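Local coordinates for protein CG8862 (Drosophila melanogaster, PDB 3ISM) that is a mitochondrial endonuclease G that uses magnesium and probably cleaves both DNA and RNA, at residues B[90-95]-B[177-182]; B[187-192]-B[207-212]. One frame throughout, in Å; residues are numbered along the deposited sequence.

Contact 1: B[90-95]-B[177-182]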
ATOM      1  N   THR B  90       5.696 -21.987   3.003  1.00 29.40           N
ATOM      2  CA  THR B  90       6.739 -21.605   3.976  1.00 30.13           C
ATOM      3  C   THR B  90       6.482 -20.274   4.691  1.00 30.24           C
ATOM      4  O   THR B  90       6.827 -20.127   5.862  1.00 31.24           O
ATOM      5  CB  THR B  90       8.172 -21.569   3.365  1.00 30.18           C
ATOM      6  OG1 THR B  90       8.210 -20.681   2.233  1.00 31.60           O
ATOM      7  CG2 THR B  90       8.626 -22.946   2.953  1.00 30.33           C
ATOM      8  N   ASP B  91       5.858 -19.321   4.001  1.00 30.28           N
ATOM      9  CA  ASP B  91       5.554 -18.005   4.583  1.00 29.89           C
ATOM     10  C   ASP B  91       4.518 -18.045   5.706  1.00 29.78           C
ATOM     11  O   ASP B  91       4.583 -17.253   6.648  1.00 29.01           O
ATOM     12  CB  ASP B  91       5.057 -17.047   3.501  1.00 29.92           C
ATOM     13  CG  ASP B  91       6.116 -16.746   2.440  1.00 29.94           C
ATOM     14  OD1 ASP B  91       7.253 -16.403   2.819  1.00 29.02           O
ATOM     15  OD2 ASP B  91       5.787 -16.830   1.231  1.00 29.03           O
ATOM     16  N   TYR B  92       3.564 -18.964   5.576  1.00 29.63           N
ATOM     17  CA  TYR B  92       2.411 -19.089   6.477  1.00 29.60           C
ATOM     18  C   TYR B  92       2.658 -20.062   7.619  1.00 30.12           C
ATOM     19  O   TYR B  92       1.997 -19.964   8.663  1.00 29.97           O
ATOM     20  CB  TYR B  92       1.200 -19.610   5.702  1.00 28.56           C
ATOM     21  CG  TYR B  92       0.519 -18.576   4.857  1.00 28.16           C
ATOM     22  CD1 TYR B  92       0.910 -18.360   3.537  1.00 27.38           C
ATOM     23  CD2 TYR B  92      -0.511 -17.800   5.376  1.00 25.61           C
ATOM     24  CE1 TYR B  92       0.276 -17.395   2.745  1.00 26.91           C
ATOM     25  CE2 TYR B  92      -1.149 -16.842   4.592  1.00 28.58           C
ATOM     26  CZ  TYR B  92      -0.745 -16.645   3.283  1.00 27.58           C
ATOM     27  OH  TYR B  92      -1.373 -15.698   2.516  1.00 28.88           O
ATOM     28  N   ARG B  93       3.563 -21.020   7.399  1.00 31.05           N
ATOM     29  CA  ARG B  93       3.839 -22.070   8.382  1.00 32.46           C
ATOM     30  C   ARG B  93       4.321 -21.470   9.684  1.00 32.97           C
ATOM     31  O   ARG B  93       5.318 -20.743   9.709  1.00 33.06           O
ATOM     32  CB  ARG B  93       4.883 -23.071   7.874  1.00 32.92           C
ATOM     33  CG  ARG B  93       5.042 -24.297   8.787  1.00 34.39           C
ATOM     34  CD  ARG B  93       6.401 -24.952   8.621  1.00 38.61           C
ATOM     35  NE  ARG B  93       6.644 -26.006   9.611  1.00 42.06           N
ATOM     36  CZ  ARG B  93       7.492 -25.901  10.636  1.00 44.31           C
ATOM     37  NH1 ARG B  93       8.195 -24.784  10.813  1.00 45.43           N
ATOM     38  NH2 ARG B  93       7.650 -26.917  11.483  1.00 45.17           N
ATOM     39  N   ARG B  94       3.579 -21.771  10.748  1.00 33.84           N
ATOM     40  CA  ARG B  94       3.875 -21.332  12.112  1.00 34.66           C
ATOM     41  C   ARG B  94       3.981 -19.811  12.244  1.00 34.32           C
ATOM     42  O   ARG B  94       4.726 -19.288  13.079  1.00 34.93           O
ATOM     43  CB  ARG B  94       5.097 -22.073  12.673  1.00 35.05           C
ATOM     44  CG  ARG B  94       4.797 -23.555  12.962  1.00 36.55           C
ATOM     45  CD  ARG B  94       5.975 -24.310  13.575  1.00 36.72           C
ATOM     46  NE  ARG B  94       5.613 -25.709  13.815  1.00 41.62           N
ATOM     47  CZ  ARG B  94       6.277 -26.545  14.609  1.00 43.15           C
ATOM     48  NH1 ARG B  94       7.357 -26.138  15.268  1.00 44.76           N
ATOM     49  NH2 ARG B  94       5.858 -27.796  14.752  1.00 43.76           N
ATOM     50  N   SER B  95       3.205 -19.117  11.418  1.00 33.70           N
ATOM     51  CA  SER B  95       3.150 -17.664  11.417  1.00 33.20           C
ATOM     52  C   SER B  95       2.162 -17.125  12.444  1.00 33.10           C
ATOM     53  O   SER B  95       2.225 -15.954  12.823  1.00 33.45           O
ATOM     54  CB  SER B  95       2.753 -17.163  10.028  1.00 32.94           C
ATOM     55  OG  SER B  95       1.451 -17.615   9.668  1.00 31.92           O
ATOM     56  N   GLU B 177       1.857  -6.425  10.091  1.00 28.71           N
ATOM     57  CA  GLU B 177       2.873  -7.451  10.103  1.00 28.87           C
ATOM     58  C   GLU B 177       3.012  -7.973   8.691  1.00 28.98           C
ATOM     59  O   GLU B 177       2.039  -7.990   7.920  1.00 28.46           O
ATOM     60  CB  GLU B 177       2.505  -8.580  11.092  1.00 28.46           C
ATOM     61  CG  GLU B 177       3.557  -9.689  11.170  1.00 29.79           C
ATOM     62  CD  GLU B 177       3.277 -10.782  12.200  1.00 29.97           C
ATOM     63  OE1 GLU B 177       2.290 -10.708  12.972  1.00 32.45           O
ATOM     64  OE2 GLU B 177       4.073 -11.738  12.227  1.00 32.95           O
ATOM     65  N   VAL B 178       4.242  -8.331   8.334  1.00 29.01           N
ATOM     66  CA  VAL B 178       4.509  -9.067   7.104  1.00 28.72           C
ATOM     67  C   VAL B 178       5.182 -10.369   7.520  1.00 29.34           C
ATOM     68  O   VAL B 178       6.079 -10.371   8.370  1.00 28.65           O
ATOM     69  CB  VAL B 178       5.383  -8.262   6.098  1.00 29.15           C
ATOM     70  CG1 VAL B 178       4.583  -7.089   5.518  1.00 28.01           C
ATOM     71  CG2 VAL B 178       6.686  -7.768   6.738  1.00 27.96           C
ATOM     72  N   ILE B 179       4.728 -11.480   6.952  1.00 29.36           N
ATOM     73  CA  ILE B 179       5.220 -12.786   7.380  1.00 29.73           C
ATOM     74  C   ILE B 179       6.085 -13.507   6.332  1.00 29.50           C
ATOM     75  O   ILE B 179       5.847 -13.406   5.134  1.00 29.48           O
ATOM     76  CB  ILE B 179       4.056 -13.706   7.873  1.00 29.44           C
ATOM     77  CG1 ILE B 179       3.017 -13.913   6.765  1.00 29.96           C
ATOM     78  CG2 ILE B 179       3.405 -13.113   9.130  1.00 28.80           C
ATOM     79  CD1 ILE B 179       1.928 -14.960   7.105  1.00 29.94           C
ATOM     80  N   GLY B 180       7.083 -14.236   6.818  1.00 30.22           N
ATOM     81  CA  GLY B 180       7.914 -15.100   5.988  1.00 30.68           C
ATOM     82  C   GLY B 180       8.940 -14.344   5.171  1.00 30.68           C
ATOM     83  O   GLY B 180       8.907 -13.106   5.096  1.00 30.58           O
ATOM     84  N   ALA B 181       9.840 -15.098   4.544  1.00 30.80           N
ATOM     85  CA  ALA B 181      10.856 -14.536   3.641  1.00 30.91           C
ATOM     86  C   ALA B 181      10.234 -13.739   2.505  1.00 31.18           C
ATOM     87  O   ALA B 181      10.823 -12.783   2.029  1.00 31.66           O
ATOM     88  CB  ALA B 181      11.763 -15.642   3.090  1.00 30.95           C
ATOM     89  N   ASN B 182       9.026 -14.099   2.092  1.00 31.99           N
ATOM     90  CA  ASN B 182       8.364 -13.355   1.020  1.00 32.61           C
ATOM     91  C   ASN B 182       7.564 -12.159   1.503  1.00 32.87           C
ATOM     92  O   ASN B 182       6.892 -11.521   0.722  1.00 33.69           O
ATOM     93  CB  ASN B 182       7.535 -14.282   0.133  1.00 32.41           C
ATOM     94  CG  ASN B 182       8.404 -15.323  -0.583  1.00 33.50           C
ATOM     95  OD1 ASN B 182       9.392 -14.970  -1.215  1.00 34.44           O
ATOM     96  ND2 ASN B 182       8.049 -16.600  -0.462  1.00 31.03           N
TER
HETATM   97  O   HOH W   1       4.420 -14.134  12.676  1.00 34.48           O
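Asp91 and Asn182 hold the short helix 89-92 against the loop after strand 172-179, at the edge of a ββα-metal (His-Me finger) nuclease fold. The Asp91 side chain can be followed outward. Asp91 CB passes Ile179 O at 4.1 Å. CG stands anti to the carbonyl carbon (chi1 -64°), which brings the carboxylate up to the Ala181-Asn182 backbone. Asp91 OD1 accepts the backbone N-H of Asn182, with Asn182 N at 3.0 Å and 34° out of the carboxylate plane. Asp91 OD2 uses its syn lone pair for Asn182 ND2 at 2.8 Å. That bond is nearly straight and lies in the amide plane, while amide and carboxylate are turned 76° apart. Asp91 OD2 also accepts Gln88 N, so three N-H groups grip the carboxylate. Replacing this aspartate with alanine removes both oxygens; Asn182 N and ND2, and Gln88 N, would probably lose their acceptor, leaving the Asn182 amide freer to turn. Beside this polar clasp, Ile179 reaches toward Asp91 and Tyr92. Ile179 CD1 lies 3.5 Å from Asp91 O and also sits over one face of the Tyr92 ring. Val184 and Pro126 pack around the same isoleucine. Tyr92 in turn packs on Phe286 of the CG4930 chain. Ser95 closes a type II turn from Tyr92, and its OG donates to Tyr92 O. A water bridges the far end, donating to Ser95 O at 2.9 Å and to Glu177 OE2.

Contact 2: B[187-192]-B[207-212]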
ATOM      1  N   PRO B 187      -3.258  -8.165   6.473  1.00 29.66           N
ATOM      2  CA  PRO B 187      -4.227  -7.064   6.435  1.00 29.71           C
ATOM      3  C   PRO B 187      -4.857  -6.772   7.800  1.00 29.41           C
ATOM      4  O   PRO B 187      -4.999  -7.677   8.632  1.00 29.62           O
ATOM      5  CB  PRO B 187      -5.268  -7.560   5.421  1.00 29.46           C
ATOM      6  CG  PRO B 187      -4.487  -8.565   4.544  1.00 29.48           C
ATOM      7  CD  PRO B 187      -3.634  -9.266   5.561  1.00 29.25           C
ATOM      8  N   THR B 188      -5.211  -5.512   8.034  1.00 29.44           N
ATOM      9  CA  THR B 188      -5.804  -5.105   9.310  1.00 29.75           C
ATOM     10  C   THR B 188      -7.290  -5.520   9.339  1.00 29.12           C
ATOM     11  O   THR B 188      -7.842  -5.785  10.391  1.00 28.43           O
ATOM     12  CB  THR B 188      -5.690  -3.562   9.538  1.00 29.98           C
ATOM     13  OG1 THR B 188      -6.528  -2.858   8.595  1.00 31.76           O
ATOM     14  CG2 THR B 188      -4.253  -3.106   9.384  1.00 29.94           C
ATOM     15  N   HIS B 189      -7.911  -5.553   8.159  1.00 28.56           N
ATOM     16  CA  HIS B 189      -9.366  -5.759   8.008  1.00 28.04           C
ATOM     17  C   HIS B 189      -9.623  -6.405   6.647  1.00 27.99           C
ATOM     18  O   HIS B 189      -8.760  -6.387   5.778  1.00 27.15           O
ATOM     19  CB  HIS B 189     -10.136  -4.422   8.031  1.00 27.58           C
ATOM     20  CG  HIS B 189     -10.052  -3.659   9.323  1.00 27.99           C
ATOM     21  ND1 HIS B 189      -8.925  -2.961   9.706  1.00 28.33           N
ATOM     22  CD2 HIS B 189     -10.985  -3.411  10.275  1.00 28.56           C
ATOM     23  CE1 HIS B 189      -9.149  -2.360  10.863  1.00 29.60           C
ATOM     24  NE2 HIS B 189     -10.392  -2.619  11.232  1.00 28.82           N
ATOM     25  N   PHE B 190     -10.826  -6.949   6.466  1.00 28.65           N
ATOM     26  CA  PHE B 190     -11.289  -7.415   5.165  1.00 28.86           C
ATOM     27  C   PHE B 190     -12.703  -6.896   4.907  1.00 28.63           C
ATOM     28  O   PHE B 190     -13.424  -6.613   5.833  1.00 29.07           O
ATOM     29  CB  PHE B 190     -11.276  -8.948   5.107  1.00 29.14           C
ATOM     30  CG  PHE B 190      -9.906  -9.553   5.220  1.00 29.72           C
ATOM     31  CD1 PHE B 190      -9.127  -9.754   4.086  1.00 30.04           C
ATOM     32  CD2 PHE B 190      -9.401  -9.942   6.463  1.00 31.30           C
ATOM     33  CE1 PHE B 190      -7.849 -10.306   4.189  1.00 31.87           C
ATOM     34  CE2 PHE B 190      -8.129 -10.507   6.576  1.00 31.49           C
ATOM     35  CZ  PHE B 190      -7.348 -10.684   5.436  1.00 30.23           C
ATOM     36  N   TYR B 191     -13.103  -6.775   3.648  1.00 29.07           N
ATOM     37  CA  TYR B 191     -14.464  -6.332   3.326  1.00 29.49           C
ATOM     38  C   TYR B 191     -15.134  -7.331   2.402  1.00 29.61           C
ATOM     39  O   TYR B 191     -14.460  -8.100   1.724  1.00 29.70           O
ATOM     40  CB  TYR B 191     -14.473  -4.958   2.619  1.00 28.97           C
ATOM     41  CG  TYR B 191     -13.693  -4.951   1.325  1.00 27.90           C
ATOM     42  CD1 TYR B 191     -14.229  -5.475   0.144  1.00 28.08           C
ATOM     43  CD2 TYR B 191     -12.407  -4.435   1.287  1.00 29.53           C
ATOM     44  CE1 TYR B 191     -13.491  -5.504  -1.025  1.00 27.07           C
ATOM     45  CE2 TYR B 191     -11.666  -4.436   0.128  1.00 27.81           C
ATOM     46  CZ  TYR B 191     -12.207  -4.976  -1.014  1.00 29.03           C
ATOM     47  OH  TYR B 191     -11.451  -4.974  -2.143  1.00 29.02           O
ATOM     48  N   LYS B 192     -16.462  -7.275   2.363  1.00 29.65           N
ATOM     49  CA  LYS B 192     -17.248  -7.852   1.279  1.00 29.58           C
ATOM     50  C   LYS B 192     -18.256  -6.804   0.864  1.00 29.44           C
ATOM     51  O   LYS B 192     -18.968  -6.255   1.701  1.00 29.63           O
ATOM     52  CB  LYS B 192     -17.977  -9.127   1.709  1.00 29.51           C
ATOM     53  CG  LYS B 192     -17.070 -10.358   1.788  1.00 29.30           C
ATOM     54  CD  LYS B 192     -17.902 -11.611   2.032  1.00 29.95           C
ATOM     55  CE  LYS B 192     -17.031 -12.863   2.230  1.00 30.10           C
ATOM     56  NZ  LYS B 192     -16.346 -13.268   0.973  1.00 30.39           N
ATOM     57  N   SER B 207     -22.671  -4.184   2.431  1.00 28.99           N
ATOM     58  CA  SER B 207     -21.218  -4.109   2.562  1.00 29.25           C
ATOM     59  C   SER B 207     -20.782  -4.186   4.013  1.00 28.78           C
ATOM     60  O   SER B 207     -21.386  -3.557   4.890  1.00 28.59           O
ATOM     61  CB  SER B 207     -20.647  -2.856   1.882  1.00 29.37           C
ATOM     62  OG  SER B 207     -21.287  -1.692   2.336  1.00 31.35           O
ATOM     63  N   TYR B 208     -19.719  -4.955   4.239  1.00 28.93           N
ATOM     64  CA  TYR B 208     -19.230  -5.287   5.569  1.00 28.74           C
ATOM     65  C   TYR B 208     -17.732  -5.040   5.613  1.00 29.13           C
ATOM     66  O   TYR B 208     -17.046  -5.245   4.618  1.00 29.04           O
ATOM     67  CB  TYR B 208     -19.472  -6.769   5.878  1.00 28.44           C
ATOM     68  CG  TYR B 208     -20.918  -7.193   5.823  1.00 28.51           C
ATOM     69  CD1 TYR B 208     -21.667  -7.318   6.989  1.00 27.92           C
ATOM     70  CD2 TYR B 208     -21.536  -7.480   4.601  1.00 28.29           C
ATOM     71  CE1 TYR B 208     -22.994  -7.705   6.941  1.00 28.89           C
ATOM     72  CE2 TYR B 208     -22.857  -7.864   4.543  1.00 27.57           C
ATOM     73  CZ  TYR B 208     -23.578  -7.981   5.714  1.00 28.32           C
ATOM     74  OH  TYR B 208     -24.890  -8.342   5.655  1.00 27.60           O
ATOM     75  N   VAL B 209     -17.239  -4.604   6.771  1.00 28.89           N
ATOM     76  CA  VAL B 209     -15.804  -4.543   7.044  1.00 28.93           C
ATOM     77  C   VAL B 209     -15.571  -5.227   8.396  1.00 28.99           C
ATOM     78  O   VAL B 209     -16.145  -4.822   9.412  1.00 27.92           O
ATOM     79  CB  VAL B 209     -15.291  -3.083   7.076  1.00 29.08           C
ATOM     80  CG1 VAL B 209     -13.907  -2.974   7.751  1.00 28.89           C
ATOM     81  CG2 VAL B 209     -15.256  -2.502   5.666  1.00 28.48           C
ATOM     82  N   MET B 210     -14.745  -6.275   8.409  1.00 28.66           N
ATOM     83  CA  MET B 210     -14.479  -6.978   9.669  1.00 28.97           C
ATOM     84  C   MET B 210     -12.995  -6.933   9.961  1.00 28.34           C
ATOM     85  O   MET B 210     -12.209  -7.099   9.054  1.00 28.84           O
ATOM     86  CB  MET B 210     -14.965  -8.426   9.596  1.00 28.66           C
ATOM     87  CG  MET B 210     -16.472  -8.561   9.383  1.00 28.75           C
ATOM     88  SD  MET B 210     -16.989 -10.270   9.156  1.00 30.74           S
ATOM     89  CE  MET B 210     -16.565 -11.015  10.717  1.00 28.23           C
ATOM     90  N   PRO B 211     -12.615  -6.700  11.229  1.00 28.25           N
ATOM     91  CA  PRO B 211     -11.195  -6.620  11.551  1.00 28.10           C
ATOM     92  C   PRO B 211     -10.565  -8.018  11.553  1.00 28.43           C
ATOM     93  O   PRO B 211     -11.215  -9.003  11.935  1.00 28.10           O
ATOM     94  CB  PRO B 211     -11.190  -5.993  12.953  1.00 27.73           C
ATOM     95  CG  PRO B 211     -12.499  -6.487  13.578  1.00 27.90           C
ATOM     96  CD  PRO B 211     -13.477  -6.527  12.422  1.00 28.06           C
ATOM     97  N   ASN B 212      -9.315  -8.089  11.116  1.00 28.08           N
ATOM     98  CA  ASN B 212      -8.564  -9.329  11.082  1.00 28.53           C
ATOM     99  C   ASN B 212      -8.049  -9.642  12.494  1.00 28.86           C
ATOM    100  O   ASN B 212      -6.856  -9.535  12.781  1.00 28.92           O
ATOM    101  CB  ASN B 212      -7.416  -9.206  10.066  1.00 28.32           C
ATOM    102  CG  ASN B 212      -6.719 -10.534   9.770  1.00 29.65           C
ATOM    103  OD1 ASN B 212      -7.187 -11.593  10.177  1.00 28.57           O
ATOM    104  ND2 ASN B 212      -5.596 -10.474   9.022  1.00 28.40           N
TER
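With chi1 near -170°, the Asn212 side chain points away from its own N, which brings the amide to Pro187 O and to the edge of the Phe190 ring. Phe190, chi1 -64°, turns its CE2 edge to that amide. Phe190 CE2 lies 3.5 Å from Asn212 CG, and the two planes are 67° apart. Asn212 ND2 donates to Pro187 O at 2.9 Å, in the plane of the amide. It also bonds Pro126 O, while Asn212 OD1 accepts Val128 N, so both ends of the amide are satisfied and its rotation is fixed. The backbone Asn212 N gives a straight bond to Thr188 O at 2.8 Å, from above the carbonyl plane. These bonds finish the open end of an antiparallel β hairpin, strands 189-197 and 203-211, in the central mixed sheet. Phe190 with Met210 and Lys192 with Tyr208 are the hydrogen-bonded pairs. His189 with Pro211 and Tyr191 with Val209 are the non-hydrogen-bonded ones. Tyr191 CB meets Val209 CG2 at 4.0 Å. His189 lies obliquely by Pro211, with His189 CD2 3.7 Å from Pro211 CB. His189 ND1 shares a hydrogen bond of 2.6 Å with Thr188 OG1, which lies in the ring plane, and the two residues form a classic bulge opposite Leu161. Helix 228-235 covers the face of Tyr191 and Val209, and helix 136-146 the face of Lys192, Tyr208 and Met210, where Lys192 NZ bonds Thr158 OG1 and the Lys192 side chain touches Glu141, seen to bind magnesium in a structure of this protein, though not in this chain.

Overall arrangement
After the N-terminal strands 33-35, 40-44 and 49-57 of the central sheet, the chain reaches helix 89-92. It then runs through strands 98-101 and 124-127, helix 136-146 and strand 153-161 before strand 172-179 closes contact 1, a loop of 81 residues. That loop includes His101, the predicted proton acceptor, and Asn133 and Glu141, seen to bind magnesium in a structure of this protein. Soon afterwards contact 2 closes the short hairpin of strands 189-197 and 203-211. The contacts are in series, neither nested nor crossed. The centres of contacts 1 and 2 are 21 Å apart. Contact 1 ties a peripheral helix to the small three-stranded sheet, which continues into the second subunit; contact 2 lies within the central sheet.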